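Local coordinates for protein PHB depolymerase (Penicillium funiculosum, PDB 2D81) that hydrolyses the ester bonds of poly(3-hydroxybutyrate), a bacterial storage polyester, using a circularly permuted alpha/beta-hydrolase fold, at residues Tyr94-Ser99 / Cys160-Ala165; Asn124-Thr129 / Leu169-Gly174; Gly182-Ser187 / Trp250-Asn255; Tyr207-Gln212 / Gly246-Ala251. All coordinates share one frame; numbering follows the deposited sequence.

Contact 1: Tyr94-Ser99 / Cys160-Ala165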
loop_
_atom_site.group_PDB
_atom_site.type_symbol
_atom_site.label_atom_id
_atom_site.label_comp_id
_atom_site.label_asym_id
_atom_site.label_seq_id
_atom_site.Cartn_x
_atom_site.Cartn_y
_atom_site.Cartn_z
ATOM N N TYR A 94 -3.580 -10.375 0.644
ATOM C CA TYR A 94 -4.734 -10.091 -0.197
ATOM C C TYR A 94 -4.262 -9.465 -1.504
ATOM O O TYR A 94 -3.427 -8.566 -1.499
ATOM C CB TYR A 94 -5.681 -9.123 0.520
ATOM C CG TYR A 94 -6.808 -8.617 -0.355
ATOM C CD1 TYR A 94 -7.986 -9.344 -0.501
ATOM C CD2 TYR A 94 -6.678 -7.421 -1.061
ATOM C CE1 TYR A 94 -9.009 -8.893 -1.331
ATOM C CE2 TYR A 94 -7.691 -6.963 -1.895
ATOM C CZ TYR A 94 -8.853 -7.703 -2.025
ATOM O OH TYR A 94 -9.852 -7.258 -2.854
ATOM N N MET A 95 -4.797 -9.949 -2.620
ATOM C CA MET A 95 -4.444 -9.422 -3.935
ATOM C C MET A 95 -5.690 -9.212 -4.786
ATOM O O MET A 95 -6.608 -10.032 -4.763
ATOM C CB MET A 95 -3.482 -10.377 -4.646
ATOM C CG MET A 95 -2.092 -10.397 -4.033
ATOM S SD MET A 95 -1.032 -11.652 -4.762
ATOM C CE MET A 95 -1.525 -13.073 -3.789
ATOM N N TRP A 96 -5.722 -8.108 -5.527
ATOM C CA TRP A 96 -6.879 -7.760 -6.349
ATOM C C TRP A 96 -6.450 -7.201 -7.693
ATOM O O TRP A 96 -5.479 -6.453 -7.787
ATOM C CB TRP A 96 -7.750 -6.714 -5.644
ATOM C CG TRP A 96 -8.928 -6.260 -6.472
ATOM C CD1 TRP A 96 -10.154 -6.862 -6.555
ATOM C CD2 TRP A 96 -8.976 -5.133 -7.360
ATOM N NE1 TRP A 96 -10.958 -6.183 -7.439
ATOM C CE2 TRP A 96 -10.263 -5.117 -7.947
ATOM C CE3 TRP A 96 -8.056 -4.135 -7.719
ATOM C CZ2 TRP A 96 -10.655 -4.140 -8.872
ATOM C CZ3 TRP A 96 -8.449 -3.163 -8.642
ATOM C CH2 TRP A 96 -9.738 -3.174 -9.206
ATOM N N THR A 97 -7.188 -7.564 -8.734
ATOM C CA THR A 97 -7.037 -6.915 -10.022
ATOM C C THR A 97 -8.397 -6.771 -10.690
ATOM O O THR A 97 -9.298 -7.585 -10.473
ATOM C CB THR A 97 -6.102 -7.720 -10.945
ATOM O OG1 THR A 97 -5.947 -7.024 -12.189
ATOM C CG2 THR A 97 -6.674 -9.105 -11.207
ATOM N N GLY A 98 -8.547 -5.721 -11.488
ATOM C CA GLY A 98 -9.683 -5.647 -12.390
ATOM C C GLY A 98 -9.338 -6.440 -13.638
ATOM O O GLY A 98 -8.187 -6.443 -14.068
ATOM N N SER A 99 -10.319 -7.118 -14.221
ATOM C CA SER A 99 -10.043 -7.963 -15.378
ATOM C C SER A 99 -9.764 -7.118 -16.619
ATOM O O SER A 99 -9.147 -7.593 -17.572
ATOM C CB SER A 99 -11.216 -8.916 -15.647
ATOM O OG SER A 99 -12.345 -8.224 -16.149
ATOM N N CYS A 160 -17.012 0.269 -8.128
ATOM C CA CYS A 160 -16.896 -0.955 -8.912
ATOM C C CYS A 160 -17.846 -2.031 -8.401
ATOM O O CYS A 160 -17.691 -3.208 -8.729
ATOM C CB CYS A 160 -15.466 -1.493 -8.848
ATOM S SG CYS A 160 -14.204 -0.431 -9.621
ATOM N N ASN A 161 -18.821 -1.623 -7.595
ATOM C CA ASN A 161 -19.742 -2.565 -6.969
ATOM C C ASN A 161 -18.945 -3.645 -6.244
ATOM O O ASN A 161 -19.326 -4.816 -6.214
ATOM C CB ASN A 161 -20.658 -3.197 -8.026
ATOM C CG ASN A 161 -21.755 -4.051 -7.413
ATOM O OD1 ASN A 161 -22.432 -3.632 -6.473
ATOM N ND2 ASN A 161 -21.944 -5.247 -7.954
ATOM N N TYR A 162 -17.822 -3.233 -5.666
ATOM C CA TYR A 162 -16.979 -4.129 -4.886
ATOM C C TYR A 162 -16.234 -3.333 -3.826
ATOM O O TYR A 162 -15.477 -2.415 -4.140
ATOM C CB TYR A 162 -15.978 -4.847 -5.793
ATOM C CG TYR A 162 -15.022 -5.757 -5.052
ATOM C CD1 TYR A 162 -13.667 -5.435 -4.938
ATOM C CD2 TYR A 162 -15.468 -6.946 -4.477
ATOM C CE1 TYR A 162 -12.775 -6.287 -4.268
ATOM C CE2 TYR A 162 -14.588 -7.800 -3.806
ATOM C CZ TYR A 162 -13.248 -7.468 -3.707
ATOM O OH TYR A 162 -12.384 -8.324 -3.056
ATOM N N ASP A 163 -16.467 -3.693 -2.569
ATOM C CA ASP A 163 -15.838 -3.028 -1.437
ATOM C C ASP A 163 -14.420 -3.563 -1.257
ATOM O O ASP A 163 -14.192 -4.490 -0.483
ATOM C CB ASP A 163 -16.663 -3.285 -0.173
ATOM C CG ASP A 163 -16.119 -2.555 1.046
ATOM O OD1 ASP A 163 -16.668 -2.768 2.145
ATOM O OD2 ASP A 163 -15.156 -1.772 0.912
ATOM N N GLY A 164 -13.474 -2.975 -1.985
ATOM C CA GLY A 164 -12.101 -3.448 -1.946
ATOM C C GLY A 164 -11.430 -3.250 -0.603
ATOM O O GLY A 164 -10.743 -4.147 -0.115
ATOM N N ALA A 165 -11.618 -2.076 -0.009
ATOM C CA ALA A 165 -11.010 -1.781 1.285
ATOM C C ALA A 165 -11.482 -2.793 2.316
ATOM O O ALA A 165 -10.684 -3.340 3.079
ATOM C CB ALA A 165 -11.373 -0.363 1.729
#
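Y162 reaches from the loop ahead of helix 164-173 to strand 92-98, its CG anti to the backbone N (chi1 178°), and that extended torsion carries the phenol to two aromatic side chains, Y94 and W96. Its hydroxyl lies at the edge of the Y94 ring, in the ring plane, and the two phenols join through a hydrogen bond of 2.8 Å between Y94 OH and Y162 OH, which either could donate. Two residues further along the strand, on the same side, W96 presents its pyrrole side: CD1 is 3.5 Å from Y162 CE1, and its five-membered ring lies nearly parallel to the Y162 ring (12°) but strongly displaced, with little face-to-face overlap. Y94 also reaches helix 164-173, which packs on the central sheet of this alpha/beta-hydrolase fold and is N-capped by D163. With an alanine in place of Y162, the Y94 hydroxyl would probably lose its mate and the pyrrole side of W96 its cover. W96 NE1 donates to T130 OG1, while F43 packs against Y94.

Contact 2: Asn124-Thr129 / Leu169-Gly174; sequences NVSYVT and LKWIYG. With NAG (2-acetamido-2-deoxy-beta-D-glucopyranose), chain B.
This is a strand-to-helix contact at one border of the central sheet, where W171 of helix 164-173 lies across the start of the outermost strand 125-130. S126 carries the strand side: its CB stands 3.4 Å from the centroid of the W171 six-membered ring, 17° off the ring normal, a CH-pi contact over the face. W171 has CG anti to its own N (chi1 -174°), a torsion that extends the indole from the helix to the strand and brings its N-H to N124, two residues before S126. There W171 NE1 donates to N124 O over 3.0 Å; the acceptor lies close to the indole plane, but the donor stands well above the carbonyl plane. W171 CZ2 passes 3.4 Å from V125 C. N124 ND2 bears the N-linked NAG. K92, on the adjoining strand 92-98, makes a cation-pi contact with W171 and bonds to its carbonyl oxygen, while that strand pairs with 125-130 through backbone bonds of I93, M95 and T97.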
loop_
_atom_site.group_PDB
_atom_site.type_symbol
_atom_site.label_atom_id
_atom_site.label_comp_id
_atom_site.label_asym_id
_atom_site.label_seq_id
_atom_site.Cartn_x
_atom_site.Cartn_y
_atom_site.Cartn_z
ATOM N N ASN A 124 -3.943 -18.817 3.429
ATOM C CA ASN A 124 -3.950 -17.432 3.900
ATOM C C ASN A 124 -3.751 -16.409 2.786
ATOM O O ASN A 124 -3.457 -15.241 3.050
ATOM C CB ASN A 124 -2.882 -17.221 4.978
ATOM C CG ASN A 124 -3.343 -17.678 6.345
ATOM O OD1 ASN A 124 -4.543 -17.746 6.603
ATOM N ND2 ASN A 124 -2.392 -17.970 7.227
ATOM N N VAL A 125 -3.922 -16.847 1.544
ATOM C CA VAL A 125 -3.872 -15.942 0.398
ATOM C C VAL A 125 -5.264 -15.814 -0.218
ATOM O O VAL A 125 -5.936 -16.816 -0.447
ATOM C CB VAL A 125 -2.899 -16.465 -0.688
ATOM C CG1 VAL A 125 -2.906 -15.527 -1.891
ATOM C CG2 VAL A 125 -1.496 -16.581 -0.119
ATOM N N SER A 126 -5.694 -14.583 -0.478
ATOM C CA SER A 126 -6.917 -14.356 -1.241
ATOM C C SER A 126 -6.601 -13.534 -2.484
ATOM O O SER A 126 -6.110 -12.414 -2.383
ATOM C CB SER A 126 -7.953 -13.617 -0.392
ATOM O OG SER A 126 -9.129 -13.352 -1.143
ATOM N N TYR A 127 -6.875 -14.101 -3.653
ATOM C CA TYR A 127 -6.652 -13.390 -4.903
ATOM C C TYR A 127 -7.993 -13.204 -5.593
ATOM O O TYR A 127 -8.681 -14.179 -5.911
ATOM C CB TYR A 127 -5.694 -14.187 -5.798
ATOM C CG TYR A 127 -5.251 -13.474 -7.061
ATOM C CD1 TYR A 127 -6.081 -13.402 -8.181
ATOM C CD2 TYR A 127 -3.984 -12.898 -7.147
ATOM C CE1 TYR A 127 -5.654 -12.777 -9.361
ATOM C CE2 TYR A 127 -3.549 -12.274 -8.316
ATOM C CZ TYR A 127 -4.387 -12.220 -9.418
ATOM O OH TYR A 127 -3.951 -11.618 -10.577
ATOM N N VAL A 128 -8.362 -11.947 -5.810
ATOM C CA VAL A 128 -9.684 -11.605 -6.322
ATOM C C VAL A 128 -9.597 -10.825 -7.630
ATOM O O VAL A 128 -8.790 -9.900 -7.766
ATOM C CB VAL A 128 -10.467 -10.765 -5.293
ATOM C CG1 VAL A 128 -11.829 -10.384 -5.851
ATOM C CG2 VAL A 128 -10.619 -11.549 -4.001
ATOM N N THR A 129 -10.431 -11.208 -8.593
ATOM C CA THR A 129 -10.566 -10.451 -9.829
ATOM C C THR A 129 -11.985 -9.910 -9.935
ATOM O O THR A 129 -12.952 -10.662 -9.815
ATOM C CB THR A 129 -10.280 -11.334 -11.064
ATOM O OG1 THR A 129 -8.953 -11.869 -10.970
ATOM C CG2 THR A 129 -10.400 -10.519 -12.346
ATOM N N LEU A 169 -9.158 -5.557 4.322
ATOM C CA LEU A 169 -9.053 -5.500 5.779
ATOM C C LEU A 169 -9.626 -6.743 6.452
ATOM O O LEU A 169 -9.054 -7.255 7.419
ATOM C CB LEU A 169 -9.754 -4.247 6.317
ATOM C CG LEU A 169 -9.102 -2.910 5.956
ATOM C CD1 LEU A 169 -9.952 -1.768 6.494
ATOM C CD2 LEU A 169 -7.685 -2.850 6.532
ATOM N N LYS A 170 -10.752 -7.234 5.944
ATOM C CA LYS A 170 -11.322 -8.460 6.475
ATOM C C LYS A 170 -10.422 -9.659 6.202
ATOM O O LYS A 170 -10.318 -10.552 7.037
ATOM C CB LYS A 170 -12.722 -8.703 5.900
ATOM C CG LYS A 170 -13.780 -7.781 6.496
ATOM C CD LYS A 170 -15.185 -8.142 6.035
ATOM C CE LYS A 170 -15.389 -7.865 4.558
ATOM N NZ LYS A 170 -16.769 -8.230 4.133
ATOM N N TRP A 171 -9.758 -9.686 5.050
ATOM C CA TRP A 171 -8.865 -10.803 4.777
ATOM C C TRP A 171 -7.657 -10.766 5.703
ATOM O O TRP A 171 -7.251 -11.789 6.252
ATOM C CB TRP A 171 -8.377 -10.805 3.327
ATOM C CG TRP A 171 -7.580 -12.035 3.048
ATOM C CD1 TRP A 171 -6.222 -12.136 2.941
ATOM C CD2 TRP A 171 -8.090 -13.366 2.953
ATOM N NE1 TRP A 171 -5.854 -13.454 2.789
ATOM C CE2 TRP A 171 -6.983 -14.230 2.793
ATOM C CE3 TRP A 171 -9.379 -13.915 2.991
ATOM C CZ2 TRP A 171 -7.125 -15.616 2.671
ATOM C CZ3 TRP A 171 -9.522 -15.294 2.870
ATOM C CH2 TRP A 171 -8.400 -16.128 2.711
ATOM N N ILE A 172 -7.089 -9.579 5.875
ATOM C CA ILE A 172 -5.885 -9.430 6.681
ATOM C C ILE A 172 -6.158 -9.681 8.164
ATOM O O ILE A 172 -5.390 -10.375 8.829
ATOM C CB ILE A 172 -5.276 -8.025 6.493
ATOM C CG1 ILE A 172 -4.792 -7.875 5.047
ATOM C CG2 ILE A 172 -4.120 -7.810 7.471
ATOM C CD1 ILE A 172 -4.309 -6.483 4.686
ATOM N N TYR A 173 -7.254 -9.129 8.678
ATOM C CA TYR A 173 -7.535 -9.212 10.108
ATOM C C TYR A 173 -8.532 -10.294 10.504
ATOM O O TYR A 173 -8.729 -10.554 11.692
ATOM C CB TYR A 173 -8.020 -7.856 10.631
ATOM C CG TYR A 173 -6.928 -6.818 10.654
ATOM C CD1 TYR A 173 -6.712 -5.976 9.563
ATOM C CD2 TYR A 173 -6.066 -6.719 11.746
ATOM C CE1 TYR A 173 -5.656 -5.064 9.559
ATOM C CE2 TYR A 173 -5.010 -5.813 11.750
ATOM C CZ TYR A 173 -4.812 -4.991 10.653
ATOM O OH TYR A 173 -3.758 -4.115 10.649
ATOM N N GLY A 174 -9.149 -10.926 9.513
ATOM C CA GLY A 174 -10.146 -11.941 9.798
ATOM C C GLY A 174 -11.500 -11.310 10.041
ATOM O O GLY A 174 -11.931 -10.439 9.283
HETATM C C1 NAG B . -2.717 -18.061 8.639
HETATM C C2 NAG B . -1.535 -18.672 9.414
HETATM C C3 NAG B . -1.774 -18.634 10.937
HETATM C C4 NAG B . -2.343 -17.289 11.416
HETATM C C5 NAG B . -3.506 -16.860 10.527
HETATM C C6 NAG B . -4.090 -15.512 10.900
HETATM C C7 NAG B . -0.181 -20.571 8.755
HETATM C C8 NAG B . -0.052 -22.083 8.858
HETATM N N2 NAG B . -1.384 -20.053 8.991
HETATM O O3 NAG B . -0.548 -18.874 11.612
HETATM O O4 NAG B . -2.798 -17.421 12.753
HETATM O O5 NAG B . -3.059 -16.776 9.163
HETATM O O6 NAG B . -5.462 -15.437 10.539
HETATM O O7 NAG B . 0.803 -19.891 8.462
#

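Contact 3: Gly182-Ser187 / Trp250-Asn255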
loop_
_atom_site.group_PDB
_atom_site.type_symbol
_atom_site.label_atom_id
_atom_site.label_comp_id
_atom_site.label_asym_id
_atom_site.label_seq_id
_atom_site.Cartn_x
_atom_site.Cartn_y
_atom_site.Cartn_z
ATOM N N GLY A 182 -22.290 5.633 8.133
ATOM C CA GLY A 182 -22.755 6.981 8.402
ATOM C C GLY A 182 -21.632 7.892 8.861
ATOM O O GLY A 182 -20.497 7.770 8.400
ATOM N N THR A 183 -21.946 8.809 9.771
ATOM C CA THR A 183 -20.955 9.754 10.267
ATOM C C THR A 183 -19.852 9.040 11.045
ATOM O O THR A 183 -20.122 8.294 11.984
ATOM C CB THR A 183 -21.604 10.810 11.182
ATOM O OG1 THR A 183 -22.588 11.542 10.440
ATOM C CG2 THR A 183 -20.555 11.774 11.706
ATOM N N LEU A 184 -18.607 9.274 10.647
ATOM C CA LEU A 184 -17.471 8.640 11.306
ATOM C C LEU A 184 -17.269 9.223 12.701
ATOM O O LEU A 184 -17.494 10.415 12.923
ATOM C CB LEU A 184 -16.203 8.837 10.471
ATOM C CG LEU A 184 -16.227 8.213 9.072
ATOM C CD1 LEU A 184 -14.938 8.550 8.339
ATOM C CD2 LEU A 184 -16.401 6.707 9.188
ATOM N N SER A 185 -16.835 8.383 13.636
ATOM C CA SER A 185 -16.692 8.799 15.029
ATOM C C SER A 185 -15.429 9.618 15.256
ATOM O O SER A 185 -15.334 10.371 16.230
ATOM C CB SER A 185 -16.656 7.576 15.948
ATOM O OG SER A 185 -15.412 6.895 15.848
ATOM N N GLY A 186 -14.459 9.464 14.360
ATOM C CA GLY A 186 -13.135 10.006 14.607
ATOM C C GLY A 186 -12.740 11.160 13.710
ATOM O O GLY A 186 -13.587 11.815 13.103
ATOM N N SER A 187 -11.437 11.405 13.630
ATOM C CA SER A 187 -10.910 12.545 12.894
ATOM C C SER A 187 -9.765 12.116 11.989
ATOM O O SER A 187 -9.079 11.129 12.261
ATOM C CB SER A 187 -10.409 13.610 13.873
ATOM O OG SER A 187 -11.443 14.023 14.751
ATOM N N TRP A 250 -14.481 0.967 7.770
ATOM C CA TRP A 250 -14.187 -0.265 8.492
ATOM C C TRP A 250 -13.355 -0.016 9.746
ATOM O O TRP A 250 -13.598 -0.617 10.794
ATOM C CB TRP A 250 -13.466 -1.257 7.571
ATOM C CG TRP A 250 -14.364 -1.839 6.528
ATOM C CD1 TRP A 250 -14.552 -1.390 5.249
ATOM C CD2 TRP A 250 -15.257 -2.946 6.698
ATOM N NE1 TRP A 250 -15.510 -2.149 4.614
ATOM C CE2 TRP A 250 -15.959 -3.110 5.482
ATOM C CE3 TRP A 250 -15.535 -3.815 7.764
ATOM C CZ2 TRP A 250 -16.920 -4.110 5.302
ATOM C CZ3 TRP A 250 -16.493 -4.809 7.584
ATOM C CH2 TRP A 250 -17.173 -4.946 6.361
ATOM N N ALA A 251 -12.371 0.870 9.639
ATOM C CA ALA A 251 -11.524 1.201 10.779
ATOM C C ALA A 251 -12.375 1.706 11.940
ATOM O O ALA A 251 -12.102 1.397 13.106
ATOM C CB ALA A 251 -10.507 2.264 10.380
ATOM N N ASP A 252 -13.409 2.478 11.617
ATOM C CA ASP A 252 -14.134 3.241 12.632
ATOM C C ASP A 252 -14.807 2.348 13.666
ATOM O O ASP A 252 -15.002 2.752 14.812
ATOM C CB ASP A 252 -15.197 4.130 11.981
ATOM C CG ASP A 252 -15.627 5.269 12.883
ATOM O OD1 ASP A 252 -16.843 5.518 13.010
ATOM O OD2 ASP A 252 -14.740 5.918 13.461
ATOM N N THR A 253 -15.169 1.137 13.258
ATOM C CA THR A 253 -15.889 0.231 14.145
ATOM C C THR A 253 -15.020 -0.932 14.621
ATOM O O THR A 253 -15.521 -1.881 15.224
ATOM C CB THR A 253 -17.138 -0.339 13.448
ATOM O OG1 THR A 253 -16.752 -0.998 12.234
ATOM C CG2 THR A 253 -18.122 0.776 13.130
ATOM N N ASN A 254 -13.719 -0.850 14.360
ATOM C CA ASN A 254 -12.818 -1.965 14.639
ATOM C C ASN A 254 -11.507 -1.549 15.296
ATOM O O ASN A 254 -10.484 -2.217 15.136
ATOM C CB ASN A 254 -12.534 -2.735 13.345
ATOM C CG ASN A 254 -13.716 -3.567 12.898
ATOM O OD1 ASN A 254 -14.004 -4.611 13.482
ATOM N ND2 ASN A 254 -14.417 -3.103 11.868
ATOM N N ASN A 255 -11.547 -0.457 16.052
ATOM C CA ASN A 255 -10.393 -0.012 16.827
ATOM C C ASN A 255 -9.138 -0.017 15.968
ATOM O O ASN A 255 -8.098 -0.533 16.376
ATOM C CB ASN A 255 -10.177 -0.922 18.037
ATOM C CG ASN A 255 -11.367 -0.941 18.970
ATOM O OD1 ASN A 255 -11.879 0.106 19.361
ATOM N ND2 ASN A 255 -11.809 -2.137 19.343
HETATM O O HOH W 1 -14.791 4.716 17.587
#
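S185 and D252 meet through a two-pronged grip on one carboxylate. The backbone N-H of S185 donates to D252 OD1 over 2.9 Å, at an N-H...O angle of 159°, and its hydroxyl donates to D252 OD2 over 2.7 Å. Both oxygens are met on their syn side, each donor standing out of the carboxylate plane. The serine can use both groups at once because OG sits between its backbone N and carbonyl carbon (chi1 74°). Each carboxylate oxygen has a further partner: Y209 OH on OD2 and N180 ND2 on OD1. S185 OG in turn accepts from Q212 N and from a water 2.9 Å away, which also reaches D252 O weakly. Beside this polar cluster L184 CD2 packs 4.0 Å from D252 CB. Were D252 an alanine, the N-H and hydroxyl of S185, with Y209 and N180, would probably be left without the acceptor they share. On the helix side, N254 ND2 donates almost straight to W250 O and fastens the turn that follows. The contact ties the surface loop leading into edge strand 187-192 to the turn between helix 247-251 and strand 256-260, with strand 205-210 supplying Y209 beside it.

Contact 4: Tyr207-Gln212 / Gly246-Ala251; sequences YLYVPQ and GYNKWA
Y209 holds CG anti to its backbone N (chi1 179°), which swings the phenol off strand 205-210 toward helix 247-251, while N248 has CG beside its own N and anti to its carbonyl carbon (chi1 -60°), laying the amide against that ring. The two flat groups stack with their planes 26° apart. N248 CB sits over the face of the tyrosine, offset toward the rim, in a CH-pi contact 4.0 Å from the ring centroid. Further along the amide, N248 OD1 comes within 3.3 Å of Y209 CB, a packing contact, since the hydrogen bond of that oxygen goes to Y260 OH. A251, one helical turn on, meets the same ring at its edge, its CB 4.2 Å from Y209 CD2. P211 closes the far end of the patch: its CG lies 3.5 Å from A251 O and 4.4 Å from A251 CB. No hydrogen bond crosses between the two segments, so apolar and stacking contacts carry this buried interface. The Y209 hydroxyl passes beyond the ring to D252 and G186. Helix 247-251 packs here on strand 205-210, whose neighbours in the sheet are 187-192 and 256-260; I258 of the latter touches both N248 and A251.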
loop_
_atom_site.group_PDB
_atom_site.type_symbol
_atom_site.label_atom_id
_atom_site.label_comp_id
_atom_site.label_asym_id
_atom_site.label_seq_id
_atom_site.Cartn_x
_atom_site.Cartn_y
_atom_site.Cartn_z
ATOM N N TYR A 207 -1.171 12.018 6.629
ATOM C CA TYR A 207 -2.452 11.973 7.326
ATOM C C TYR A 207 -2.702 10.616 7.967
ATOM O O TYR A 207 -2.095 9.615 7.585
ATOM C CB TYR A 207 -3.592 12.297 6.357
ATOM C CG TYR A 207 -3.485 13.671 5.747
ATOM C CD1 TYR A 207 -2.657 13.908 4.648
ATOM C CD2 TYR A 207 -4.171 14.750 6.298
ATOM C CE1 TYR A 207 -2.517 15.187 4.121
ATOM C CE2 TYR A 207 -4.037 16.031 5.778
ATOM C CZ TYR A 207 -3.208 16.243 4.692
ATOM O OH TYR A 207 -3.060 17.514 4.192
ATOM N N LEU A 208 -3.593 10.591 8.954
ATOM C CA LEU A 208 -4.052 9.333 9.531
ATOM C C LEU A 208 -5.469 9.485 10.056
ATOM O O LEU A 208 -5.820 10.519 10.631
ATOM C CB LEU A 208 -3.128 8.874 10.671
ATOM C CG LEU A 208 -2.976 9.761 11.913
ATOM C CD1 LEU A 208 -2.477 8.922 13.087
ATOM C CD2 LEU A 208 -2.016 10.899 11.620
ATOM N N TYR A 209 -6.286 8.457 9.846
ATOM C CA TYR A 209 -7.624 8.441 10.413
ATOM C C TYR A 209 -7.614 7.739 11.760
ATOM O O TYR A 209 -7.166 6.595 11.868
ATOM C CB TYR A 209 -8.613 7.727 9.491
ATOM C CG TYR A 209 -9.991 7.685 10.100
ATOM C CD1 TYR A 209 -10.723 8.858 10.279
ATOM C CD2 TYR A 209 -10.519 6.496 10.596
ATOM C CE1 TYR A 209 -11.945 8.850 10.947
ATOM C CE2 TYR A 209 -11.744 6.475 11.269
ATOM C CZ TYR A 209 -12.446 7.660 11.441
ATOM O OH TYR A 209 -13.640 7.661 12.120
ATOM N N VAL A 210 -8.111 8.429 12.782
ATOM C CA VAL A 210 -8.134 7.886 14.137
ATOM C C VAL A 210 -9.562 7.810 14.665
ATOM O O VAL A 210 -10.183 8.837 14.944
ATOM C CB VAL A 210 -7.302 8.762 15.108
ATOM C CG1 VAL A 210 -7.364 8.185 16.518
ATOM C CG2 VAL A 210 -5.853 8.838 14.637
ATOM N N PRO A 211 -10.107 6.590 14.799
ATOM C CA PRO A 211 -11.473 6.416 15.307
ATOM C C PRO A 211 -11.553 6.965 16.727
ATOM O O PRO A 211 -10.536 7.063 17.411
ATOM C CB PRO A 211 -11.664 4.899 15.277
ATOM C CG PRO A 211 -10.764 4.463 14.159
ATOM C CD PRO A 211 -9.530 5.295 14.398
ATOM N N GLN A 212 -12.754 7.317 17.174
ATOM C CA GLN A 212 -12.925 7.828 18.531
ATOM C C GLN A 212 -12.331 6.867 19.559
ATOM O O GLN A 212 -11.707 7.293 20.533
ATOM C CB GLN A 212 -14.410 8.050 18.831
ATOM C CG GLN A 212 -14.685 8.545 20.245
ATOM C CD GLN A 212 -13.956 9.839 20.560
ATOM O OE1 GLN A 212 -14.148 10.852 19.886
ATOM N NE2 GLN A 212 -13.115 9.811 21.589
ATOM N N GLY A 246 -12.799 4.094 1.360
ATOM C CA GLY A 246 -13.632 3.282 2.230
ATOM C C GLY A 246 -12.925 2.556 3.364
ATOM O O GLY A 246 -13.566 1.808 4.102
ATOM N N TYR A 247 -11.619 2.761 3.520
ATOM C CA TYR A 247 -10.901 2.149 4.640
ATOM C C TYR A 247 -11.474 2.619 5.969
ATOM O O TYR A 247 -11.645 1.826 6.900
ATOM C CB TYR A 247 -9.412 2.506 4.621
ATOM C CG TYR A 247 -8.604 1.893 3.503
ATOM C CD1 TYR A 247 -8.418 2.568 2.302
ATOM C CD2 TYR A 247 -7.989 0.650 3.665
ATOM C CE1 TYR A 247 -7.632 2.028 1.288
ATOM C CE2 TYR A 247 -7.205 0.099 2.657
ATOM C CZ TYR A 247 -7.029 0.796 1.472
ATOM O OH TYR A 247 -6.242 0.271 0.478
ATOM N N ASN A 248 -11.753 3.915 6.059
ATOM C CA ASN A 248 -12.111 4.514 7.337
ATOM C C ASN A 248 -13.434 3.975 7.860
ATOM O O ASN A 248 -13.628 3.880 9.071
ATOM C CB ASN A 248 -12.182 6.040 7.218
ATOM C CG ASN A 248 -10.862 6.649 6.798
ATOM O OD1 ASN A 248 -9.807 6.038 6.965
ATOM N ND2 ASN A 248 -10.913 7.864 6.263
ATOM N N LYS A 249 -14.337 3.621 6.949
ATOM C CA LYS A 249 -15.630 3.057 7.333
ATOM C C LYS A 249 -15.449 1.791 8.162
ATOM O O LYS A 249 -16.173 1.564 9.134
ATOM C CB LYS A 249 -16.459 2.732 6.088
ATOM C CG LYS A 249 -16.781 3.939 5.225
ATOM C CD LYS A 249 -17.627 3.547 4.026
ATOM C CE LYS A 249 -17.989 4.761 3.191
ATOM N NZ LYS A 249 -18.782 5.750 3.973
ATOM N N TRP A 250 -14.481 0.967 7.770
ATOM C CA TRP A 250 -14.187 -0.265 8.492
ATOM C C TRP A 250 -13.355 -0.016 9.746
ATOM O O TRP A 250 -13.598 -0.617 10.794
ATOM C CB TRP A 250 -13.466 -1.257 7.571
ATOM C CG TRP A 250 -14.364 -1.839 6.528
ATOM C CD1 TRP A 250 -14.552 -1.390 5.249
ATOM C CD2 TRP A 250 -15.257 -2.946 6.698
ATOM N NE1 TRP A 250 -15.510 -2.149 4.614
ATOM C CE2 TRP A 250 -15.959 -3.110 5.482
ATOM C CE3 TRP A 250 -15.535 -3.815 7.764
ATOM C CZ2 TRP A 250 -16.920 -4.110 5.302
ATOM C CZ3 TRP A 250 -16.493 -4.809 7.584
ATOM C CH2 TRP A 250 -17.173 -4.946 6.361
ATOM N N ALA A 251 -12.371 0.870 9.639
ATOM C CA ALA A 251 -11.524 1.201 10.779
ATOM C C ALA A 251 -12.375 1.706 11.940
ATOM O O ALA A 251 -12.102 1.397 13.106
ATOM C CB ALA A 251 -10.507 2.264 10.380
#

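Contact 1 comes first, bringing the loop before helix 164-173 back to strand 92-98. Contact 2 opens within the span closed by contact 1 and ends beyond it, so the two cross; contact 1 ties the start of the helix and its leading loop to the sheet, contact 2 the later turns to adjoining strand 125-130, which pairs with 92-98 through M95. Contacts 3 and 4 come after the first two have closed. Contact 4, from strand 205-210 to helix 247-251, opens within the span that contact 3 closes, and both end on the shared W250 and A251, centres about 6 Å apart. W250 NE1 also bonds to D163 of contact 1, and its side chain packs on contact 2.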